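Local atomic coordinates of FOKI restriction endonuclease (Planomicrobium okeanokoites, PDB entry 2FOK), a protein that cleaves DNA as a metal-dependent type IIS restriction endonuclease, cutting at a distance from the sequence it recognises. Residues V287-Y292 / L367-L372; R309-L314 / F374-R379. All coordinates share one frame; numbering follows the deposited sequence.

Interaction 1: residues V287-Y292 / L367-L372; sequences VPKRVY and LKDHIL
K289 and I371 pair through their backbones in a single parallel beta bridge beside the D3 domain, which is probably of helix-turn-helix type, a reminder that two loops can borrow the hydrogen bonding of a sheet without forming one. K289 N donates to H370 O at 2.9 Å, almost in line with the carbonyl, and K289 O accepts L372 N at 3.2 Å from a little outside the carbonyl plane. Both backbone polar atoms of K289 are thus satisfied by the residues flanking I371.

At the end of its side chain K289 forms a salt bridge with D369. The modelled separation of K289 NZ and D369 OD2, 2.4 Å, is doubtful, since OD2 lies too close to a neighbour in the model; the pairing of the charges is the safer reading. The lysine chain runs out extended to CD, then bends at chi3 (-63°) and again at chi4, so that the K289 and D369 side chains cross at about a right angle. Each end has a second partner: NZ donates to the carbonyl of G355, and OD2 accepts the amide of F357, tying the bridged loops to the chain just ahead of strand 358-361, within the D3 domain. D369 OD1 takes the amide of H370, a bond also modelled very short.

Apolar contacts flank the bridge. V291 meets I371 branch to branch, with its CG2 against the other's CG2 at 3.7 Å, while on the exposed flank L372 CD1 lies 3.7 Å from P288 CB and also reaches the CG methylene of R290. P288 and H370 run side by side, and the proline makes a CH-pi contact in which its CB sits over the imidazole face, 4.2 Å from the H370 ring centroid.

Interaction 2: residues R309-L314 / F374-R379; sequences RRALIL and FVIPNR
The carbonyl oxygen of R310 is gripped by two backbone amides, L314 N at 3.1 Å and, weakly, I313 N; it is a bifurcated acceptor within helix 303-319 of the D3 domain, which presents A311, L312 and L314 to the loop 374-379. No hydrogen bond crosses the interface; what joins the two is hydrocarbon. The F374 ring leans in from the loop with CG in the crowded position between its backbone N and carbonyl carbon (chi1 56°). Its CZ lies 3.6 Å from L314 CD1, which approaches obliquely, and A311 O comes to the ring edge, near its plane. I376 drives CD1 between two helix residues, 3.5 Å from A311 CB and 3.5 Å from L312 CD2, the latter tight for two methyl carbons. The L312 and I376 side chains cross at about a right angle.

Replacing the F374 ring by an alanine methyl would remove the group that meets L314 CD1 and A311, and is likely to open a gap there, with the loop then held here mainly through I376.

At the exposed border the R379 guanidinium passes near L312 CD2, while its NH2 is held by a salt bridge to E315 of the same helix. While the loop, on its way to helix 389-398, packs on helix 303-319, that helix also rests on two others: L314 touches L351 of helix 341-352, and L312 touches L332 of helix 325-334.

Both contacts use one continuous loop, which leaves strand 364-367 and first meets the loop 287-292 in interaction 1, then helix 303-319 in interaction 2. Their chemistry follows their place. Interaction 1 is only partly buried, with exposed H370 and L372 on its flank, and depends on backbone bonds and a charge pair; interaction 2 is mostly buried and depends on side-chain packing, with a salt bridge from R379 to E315 at the exposed edge. They meet at V291, among other places: its CG2 serves the first contact while its CG1 lies 3.7 Å from L314 CD1 of the second. The helix thus backs both, I371 touching it at I318.

Interaction 1: residues V287-Y292 / L367-L372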
ATOM      1  N   VAL A 287     -15.637 -10.022  18.840  1.00 29.75           N
ATOM      2  CA  VAL A 287     -14.334 -10.574  19.160  1.00 29.07           C
ATOM      3  C   VAL A 287     -13.400  -9.385  19.391  1.00 28.62           C
ATOM      4  O   VAL A 287     -13.280  -8.513  18.531  1.00 30.35           O
ATOM      5  CB  VAL A 287     -13.805 -11.429  17.993  1.00 27.97           C
ATOM      6  CG1 VAL A 287     -12.438 -11.972  18.335  1.00 20.61           C
ATOM      7  CG2 VAL A 287     -14.795 -12.559  17.684  1.00 21.60           C
ATOM      8  N   PRO A 288     -12.763  -9.308  20.574  1.00 25.86           N
ATOM      9  CA  PRO A 288     -11.862  -8.173  20.793  1.00 24.00           C
ATOM     10  C   PRO A 288     -10.793  -8.133  19.701  1.00 25.27           C
ATOM     11  O   PRO A 288     -10.166  -9.148  19.402  1.00 25.00           O
ATOM     12  CB  PRO A 288     -11.277  -8.442  22.174  1.00 19.76           C
ATOM     13  CG  PRO A 288     -12.281  -9.334  22.841  1.00 19.47           C
ATOM     14  CD  PRO A 288     -12.836 -10.191  21.750  1.00 20.21           C
ATOM     15  N   LYS A 289     -10.588  -6.963  19.104  1.00 27.15           N
ATOM     16  CA  LYS A 289      -9.600  -6.831  18.035  1.00 26.64           C
ATOM     17  C   LYS A 289      -8.216  -6.461  18.540  1.00 26.96           C
ATOM     18  O   LYS A 289      -8.073  -5.640  19.441  1.00 27.33           O
ATOM     19  CB  LYS A 289     -10.069  -5.801  17.010  1.00 24.46           C
ATOM     20  CG  LYS A 289     -11.107  -6.350  16.044  1.00 22.89           C
ATOM     21  CD  LYS A 289     -11.519  -5.309  15.014  1.00 17.82           C
ATOM     22  CE  LYS A 289     -12.181  -4.118  15.646  1.00 17.19           C
ATOM     23  NZ  LYS A 289     -13.231  -3.559  14.735  1.00 23.27           N
ATOM     24  N   ARG A 290      -7.205  -7.089  17.944  1.00 24.32           N
ATOM     25  CA  ARG A 290      -5.810  -6.874  18.292  1.00 22.48           C
ATOM     26  C   ARG A 290      -5.178  -5.809  17.403  1.00 23.62           C
ATOM     27  O   ARG A 290      -5.222  -5.912  16.174  1.00 19.62           O
ATOM     28  CB  ARG A 290      -5.021  -8.175  18.131  1.00 25.61           C
ATOM     29  CG  ARG A 290      -5.071  -9.121  19.325  1.00 29.52           C
ATOM     30  CD  ARG A 290      -3.907 -10.121  19.268  1.00 34.25           C
ATOM     31  NE  ARG A 290      -4.199 -11.362  19.987  1.00 37.97           N
ATOM     32  CZ  ARG A 290      -3.312 -12.033  20.724  1.00 43.22           C
ATOM     33  NH1 ARG A 290      -2.063 -11.590  20.852  1.00 38.54           N
ATOM     34  NH2 ARG A 290      -3.666 -13.160  21.330  1.00 41.87           N
ATOM     35  N   VAL A 291      -4.586  -4.793  18.037  1.00 20.87           N
ATOM     36  CA  VAL A 291      -3.932  -3.690  17.327  1.00 20.57           C
ATOM     37  C   VAL A 291      -2.567  -3.492  17.963  1.00 22.61           C
ATOM     38  O   VAL A 291      -2.446  -3.478  19.184  1.00 27.29           O
ATOM     39  CB  VAL A 291      -4.722  -2.355  17.467  1.00 22.94           C
ATOM     40  CG1 VAL A 291      -3.904  -1.198  16.894  1.00 16.55           C
ATOM     41  CG2 VAL A 291      -6.079  -2.459  16.762  1.00 14.02           C
ATOM     42  N   TYR A 292      -1.539  -3.342  17.142  1.00 22.60           N
ATOM     43  CA  TYR A 292      -0.198  -3.152  17.662  1.00 23.86           C
ATOM     44  C   TYR A 292       0.484  -1.999  16.942  1.00 24.15           C
ATOM     45  O   TYR A 292       0.265  -1.772  15.759  1.00 23.72           O
ATOM     46  CB  TYR A 292       0.635  -4.438  17.507  1.00 22.47           C
ATOM     47  CG  TYR A 292       0.028  -5.434  16.545  1.00 21.50           C
ATOM     48  CD1 TYR A 292      -0.952  -6.333  16.969  1.00 16.60           C
ATOM     49  CD2 TYR A 292       0.354  -5.404  15.186  1.00 20.33           C
ATOM     50  CE1 TYR A 292      -1.602  -7.171  16.066  1.00 13.73           C
ATOM     51  CE2 TYR A 292      -0.292  -6.240  14.272  1.00 17.06           C
ATOM     52  CZ  TYR A 292      -1.270  -7.116  14.718  1.00 16.64           C
ATOM     53  OH  TYR A 292      -1.925  -7.932  13.816  1.00 20.91           O
ATOM     54  N   LEU A 367     -15.328   6.532  19.317  1.00 23.70           N
ATOM     55  CA  LEU A 367     -14.976   5.143  19.028  1.00 26.90           C
ATOM     56  C   LEU A 367     -16.041   4.200  19.598  1.00 24.75           C
ATOM     57  O   LEU A 367     -16.440   4.330  20.752  1.00 25.31           O
ATOM     58  CB  LEU A 367     -13.617   4.801  19.632  1.00 24.90           C
ATOM     59  CG  LEU A 367     -13.000   3.481  19.154  1.00 24.73           C
ATOM     60  CD1 LEU A 367     -11.736   3.767  18.361  1.00 25.14           C
ATOM     61  CD2 LEU A 367     -12.702   2.588  20.348  1.00 17.37           C
ATOM     62  N   LYS A 368     -16.510   3.266  18.779  1.00 28.14           N
ATOM     63  CA  LYS A 368     -17.529   2.302  19.202  1.00 30.15           C
ATOM     64  C   LYS A 368     -17.032   0.930  18.793  1.00 31.17           C
ATOM     65  O   LYS A 368     -17.452   0.395  17.773  1.00 30.94           O
ATOM     66  CB  LYS A 368     -18.860   2.603  18.515  1.00 31.70           C
ATOM     67  N   ASP A 369     -16.151   0.353  19.604  1.00 31.66           N
ATOM     68  CA  ASP A 369     -15.556  -0.934  19.270  1.00 31.10           C
ATOM     69  C   ASP A 369     -14.943  -1.564  20.526  1.00 29.08           C
ATOM     70  O   ASP A 369     -15.073  -1.030  21.616  1.00 29.41           O
ATOM     71  CB  ASP A 369     -14.468  -0.661  18.221  1.00 30.50           C
ATOM     72  CG  ASP A 369     -14.068  -1.885  17.436  1.00 31.99           C
ATOM     73  OD1 ASP A 369     -14.151  -3.015  17.969  1.00 30.83           O
ATOM     74  OD2 ASP A 369     -13.652  -1.702  16.271  1.00 31.10           O
ATOM     75  N   HIS A 370     -14.278  -2.701  20.369  1.00 29.69           N
ATOM     76  CA  HIS A 370     -13.609  -3.343  21.494  1.00 28.73           C
ATOM     77  C   HIS A 370     -12.183  -3.714  21.085  1.00 27.69           C
ATOM     78  O   HIS A 370     -11.963  -4.720  20.414  1.00 31.40           O
ATOM     79  CB  HIS A 370     -14.369  -4.593  21.953  1.00 29.39           C
ATOM     80  CG  HIS A 370     -13.908  -5.121  23.278  1.00 27.36           C
ATOM     81  ND1 HIS A 370     -14.394  -6.290  23.826  1.00 26.04           N
ATOM     82  CD2 HIS A 370     -12.959  -4.674  24.134  1.00 25.97           C
ATOM     83  CE1 HIS A 370     -13.761  -6.541  24.958  1.00 21.01           C
ATOM     84  NE2 HIS A 370     -12.884  -5.575  25.166  1.00 27.08           N
ATOM     85  N   ILE A 371     -11.226  -2.883  21.494  1.00 26.66           N
ATOM     86  CA  ILE A 371      -9.809  -3.074  21.197  1.00 25.55           C
ATOM     87  C   ILE A 371      -9.053  -3.477  22.474  1.00 27.74           C
ATOM     88  O   ILE A 371      -9.334  -2.955  23.561  1.00 25.98           O
ATOM     89  CB  ILE A 371      -9.181  -1.745  20.650  1.00 27.67           C
ATOM     90  CG1 ILE A 371     -10.170  -1.045  19.716  1.00 26.78           C
ATOM     91  CG2 ILE A 371      -7.858  -2.026  19.933  1.00 25.71           C
ATOM     92  CD1 ILE A 371     -10.481  -1.811  18.430  1.00 21.61           C
ATOM     93  N   LEU A 372      -8.090  -4.391  22.352  1.00 25.28           N
ATOM     94  CA  LEU A 372      -7.312  -4.811  23.522  1.00 31.07           C
ATOM     95  C   LEU A 372      -6.121  -3.887  23.787  1.00 34.24           C
ATOM     96  O   LEU A 372      -5.833  -2.972  23.009  1.00 35.09           O
ATOM     97  CB  LEU A 372      -6.804  -6.250  23.365  1.00 25.03           C
ATOM     98  CG  LEU A 372      -7.867  -7.341  23.490  1.00 29.82           C
ATOM     99  CD1 LEU A 372      -7.553  -8.447  22.504  1.00 16.92           C
ATOM    100  CD2 LEU A 372      -7.929  -7.874  24.941  1.00 19.85           C
TER

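Interaction 2: residues R309-L314 / F374-R379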
ATOM      1  N   ARG A 309       2.236   8.609  17.068  1.00 26.83           N
ATOM      2  CA  ARG A 309       1.174   9.601  16.911  1.00 26.04           C
ATOM      3  C   ARG A 309      -0.189   8.933  16.697  1.00 25.34           C
ATOM      4  O   ARG A 309      -1.175   9.297  17.333  1.00 20.54           O
ATOM      5  CB  ARG A 309       1.506  10.520  15.734  1.00 25.99           C
ATOM      6  CG  ARG A 309       0.758  11.843  15.715  1.00 23.34           C
ATOM      7  CD  ARG A 309       0.327  12.158  14.289  1.00 28.89           C
ATOM      8  NE  ARG A 309       1.367  12.843  13.529  1.00 29.78           N
ATOM      9  CZ  ARG A 309       1.715  12.570  12.271  1.00 23.21           C
ATOM     10  NH1 ARG A 309       1.113  11.607  11.585  1.00 19.97           N
ATOM     11  NH2 ARG A 309       2.672  13.286  11.695  1.00 22.66           N
ATOM     12  N   ARG A 310      -0.249   7.961  15.792  1.00 24.03           N
ATOM     13  CA  ARG A 310      -1.506   7.265  15.553  1.00 24.46           C
ATOM     14  C   ARG A 310      -1.879   6.401  16.761  1.00 23.27           C
ATOM     15  O   ARG A 310      -3.053   6.225  17.053  1.00 25.47           O
ATOM     16  CB  ARG A 310      -1.406   6.415  14.287  1.00 20.66           C
ATOM     17  CG  ARG A 310      -1.540   7.248  13.015  1.00 23.65           C
ATOM     18  CD  ARG A 310      -1.044   6.515  11.767  1.00 25.91           C
ATOM     19  NE  ARG A 310      -1.056   7.402  10.609  1.00 24.32           N
ATOM     20  CZ  ARG A 310      -0.418   7.167   9.470  1.00 25.13           C
ATOM     21  NH1 ARG A 310       0.295   6.063   9.317  1.00 27.00           N
ATOM     22  NH2 ARG A 310      -0.462   8.060   8.491  1.00 28.55           N
ATOM     23  N   ALA A 311      -0.879   5.885  17.472  1.00 24.25           N
ATOM     24  CA  ALA A 311      -1.121   5.044  18.649  1.00 24.96           C
ATOM     25  C   ALA A 311      -1.770   5.850  19.766  1.00 25.70           C
ATOM     26  O   ALA A 311      -2.722   5.399  20.408  1.00 25.03           O
ATOM     27  CB  ALA A 311       0.190   4.443  19.145  1.00 28.19           C
ATOM     28  N   LEU A 312      -1.238   7.045  19.991  1.00 23.88           N
ATOM     29  CA  LEU A 312      -1.748   7.936  21.010  1.00 22.30           C
ATOM     30  C   LEU A 312      -3.141   8.483  20.677  1.00 25.30           C
ATOM     31  O   LEU A 312      -3.896   8.837  21.579  1.00 26.82           O
ATOM     32  CB  LEU A 312      -0.761   9.082  21.218  1.00 23.99           C
ATOM     33  CG  LEU A 312       0.535   8.613  21.872  1.00 18.82           C
ATOM     34  CD1 LEU A 312       1.538   9.745  21.942  1.00 15.55           C
ATOM     35  CD2 LEU A 312       0.201   8.068  23.260  1.00 14.61           C
ATOM     36  N   ILE A 313      -3.487   8.575  19.397  1.00 23.06           N
ATOM     37  CA  ILE A 313      -4.815   9.058  19.060  1.00 24.29           C
ATOM     38  C   ILE A 313      -5.811   7.938  19.344  1.00 26.06           C
ATOM     39  O   ILE A 313      -6.929   8.184  19.790  1.00 30.19           O
ATOM     40  CB  ILE A 313      -4.943   9.486  17.578  1.00 21.19           C
ATOM     41  CG1 ILE A 313      -3.940  10.595  17.243  1.00 25.90           C
ATOM     42  CG2 ILE A 313      -6.330  10.028  17.333  1.00 16.68           C
ATOM     43  CD1 ILE A 313      -3.657  10.739  15.738  1.00 21.26           C
ATOM     44  N   LEU A 314      -5.408   6.704  19.075  1.00 28.12           N
ATOM     45  CA  LEU A 314      -6.263   5.554  19.338  1.00 26.50           C
ATOM     46  C   LEU A 314      -6.606   5.548  20.834  1.00 28.64           C
ATOM     47  O   LEU A 314      -7.765   5.405  21.216  1.00 25.55           O
ATOM     48  CB  LEU A 314      -5.525   4.256  18.994  1.00 24.67           C
ATOM     49  CG  LEU A 314      -6.191   3.186  18.120  1.00 25.24           C
ATOM     50  CD1 LEU A 314      -5.381   1.902  18.202  1.00 23.80           C
ATOM     51  CD2 LEU A 314      -7.620   2.948  18.547  1.00 23.01           C
ATOM     52  N   PHE A 374      -2.497  -2.665  23.810  1.00 38.15           N
ATOM     53  CA  PHE A 374      -1.264  -2.800  23.040  1.00 37.19           C
ATOM     54  C   PHE A 374      -0.226  -1.865  23.648  1.00 35.36           C
ATOM     55  O   PHE A 374      -0.571  -0.835  24.219  1.00 37.34           O
ATOM     56  CB  PHE A 374      -1.495  -2.417  21.579  1.00 38.33           C
ATOM     57  CG  PHE A 374      -2.056  -1.038  21.392  1.00 39.76           C
ATOM     58  CD1 PHE A 374      -3.404  -0.782  21.628  1.00 39.79           C
ATOM     59  CD2 PHE A 374      -1.242   0.002  20.958  1.00 41.53           C
ATOM     60  CE1 PHE A 374      -3.935   0.494  21.432  1.00 38.49           C
ATOM     61  CE2 PHE A 374      -1.761   1.278  20.760  1.00 44.42           C
ATOM     62  CZ  PHE A 374      -3.113   1.526  20.997  1.00 41.89           C
ATOM     63  N   VAL A 375       1.046  -2.211  23.525  1.00 32.40           N
ATOM     64  CA  VAL A 375       2.087  -1.373  24.094  1.00 31.71           C
ATOM     65  C   VAL A 375       2.787  -0.458  23.099  1.00 33.12           C
ATOM     66  O   VAL A 375       3.112  -0.865  21.984  1.00 35.32           O
ATOM     67  CB  VAL A 375       3.162  -2.231  24.794  1.00 33.14           C
ATOM     68  CG1 VAL A 375       4.062  -2.896  23.764  1.00 29.21           C
ATOM     69  CG2 VAL A 375       3.974  -1.365  25.735  1.00 36.18           C
ATOM     70  N   ILE A 376       2.989   0.793  23.502  1.00 33.42           N
ATOM     71  CA  ILE A 376       3.715   1.755  22.682  1.00 30.90           C
ATOM     72  C   ILE A 376       5.110   1.601  23.270  1.00 31.39           C
ATOM     73  O   ILE A 376       5.351   2.002  24.409  1.00 31.48           O
ATOM     74  CB  ILE A 376       3.254   3.218  22.913  1.00 29.82           C
ATOM     75  CG1 ILE A 376       1.819   3.416  22.428  1.00 30.53           C
ATOM     76  CG2 ILE A 376       4.156   4.164  22.152  1.00 30.75           C
ATOM     77  CD1 ILE A 376       1.363   4.869  22.459  1.00 21.61           C
ATOM     78  N   PRO A 377       6.043   1.011  22.510  1.00 31.00           N
ATOM     79  CA  PRO A 377       7.421   0.797  22.973  1.00 31.70           C
ATOM     80  C   PRO A 377       8.251   2.071  23.128  1.00 34.16           C
ATOM     81  O   PRO A 377       8.050   3.046  22.411  1.00 31.76           O
ATOM     82  CB  PRO A 377       8.002  -0.139  21.919  1.00 30.47           C
ATOM     83  CG  PRO A 377       7.243   0.212  20.675  1.00 32.64           C
ATOM     84  CD  PRO A 377       5.840   0.519  21.138  1.00 30.40           C
ATOM     85  N   ASN A 378       9.201   2.046  24.058  1.00 33.72           N
ATOM     86  CA  ASN A 378      10.055   3.200  24.301  1.00 36.11           C
ATOM     87  C   ASN A 378       9.190   4.436  24.493  1.00 37.03           C
ATOM     88  O   ASN A 378       9.189   5.338  23.659  1.00 36.05           O
ATOM     89  CB  ASN A 378      11.018   3.429  23.125  1.00 36.84           C
ATOM     90  CG  ASN A 378      11.488   2.135  22.490  1.00 38.49           C
ATOM     91  OD1 ASN A 378      11.305   1.055  23.045  1.00 44.49           O
ATOM     92  ND2 ASN A 378      12.100   2.238  21.318  1.00 37.94           N
ATOM     93  N   ARG A 379       8.452   4.466  25.599  1.00 39.90           N
ATOM     94  CA  ARG A 379       7.580   5.585  25.912  1.00 39.71           C
ATOM     95  C   ARG A 379       7.683   5.966  27.387  1.00 42.28           C
ATOM     96  O   ARG A 379       8.733   6.538  27.757  1.00 41.89           O
ATOM     97  CB  ARG A 379       6.132   5.227  25.553  1.00 42.38           C
ATOM     98  CG  ARG A 379       5.396   4.389  26.588  1.00 39.47           C
ATOM     99  CD  ARG A 379       4.239   5.183  27.184  1.00 46.67           C
ATOM    100  NE  ARG A 379       2.936   4.681  26.755  1.00 47.00           N
ATOM    101  CZ  ARG A 379       1.844   5.429  26.635  1.00 47.59           C
ATOM    102  NH1 ARG A 379       1.886   6.726  26.911  1.00 53.46           N
ATOM    103  NH2 ARG A 379       0.709   4.879  26.234  1.00 47.48           N
TER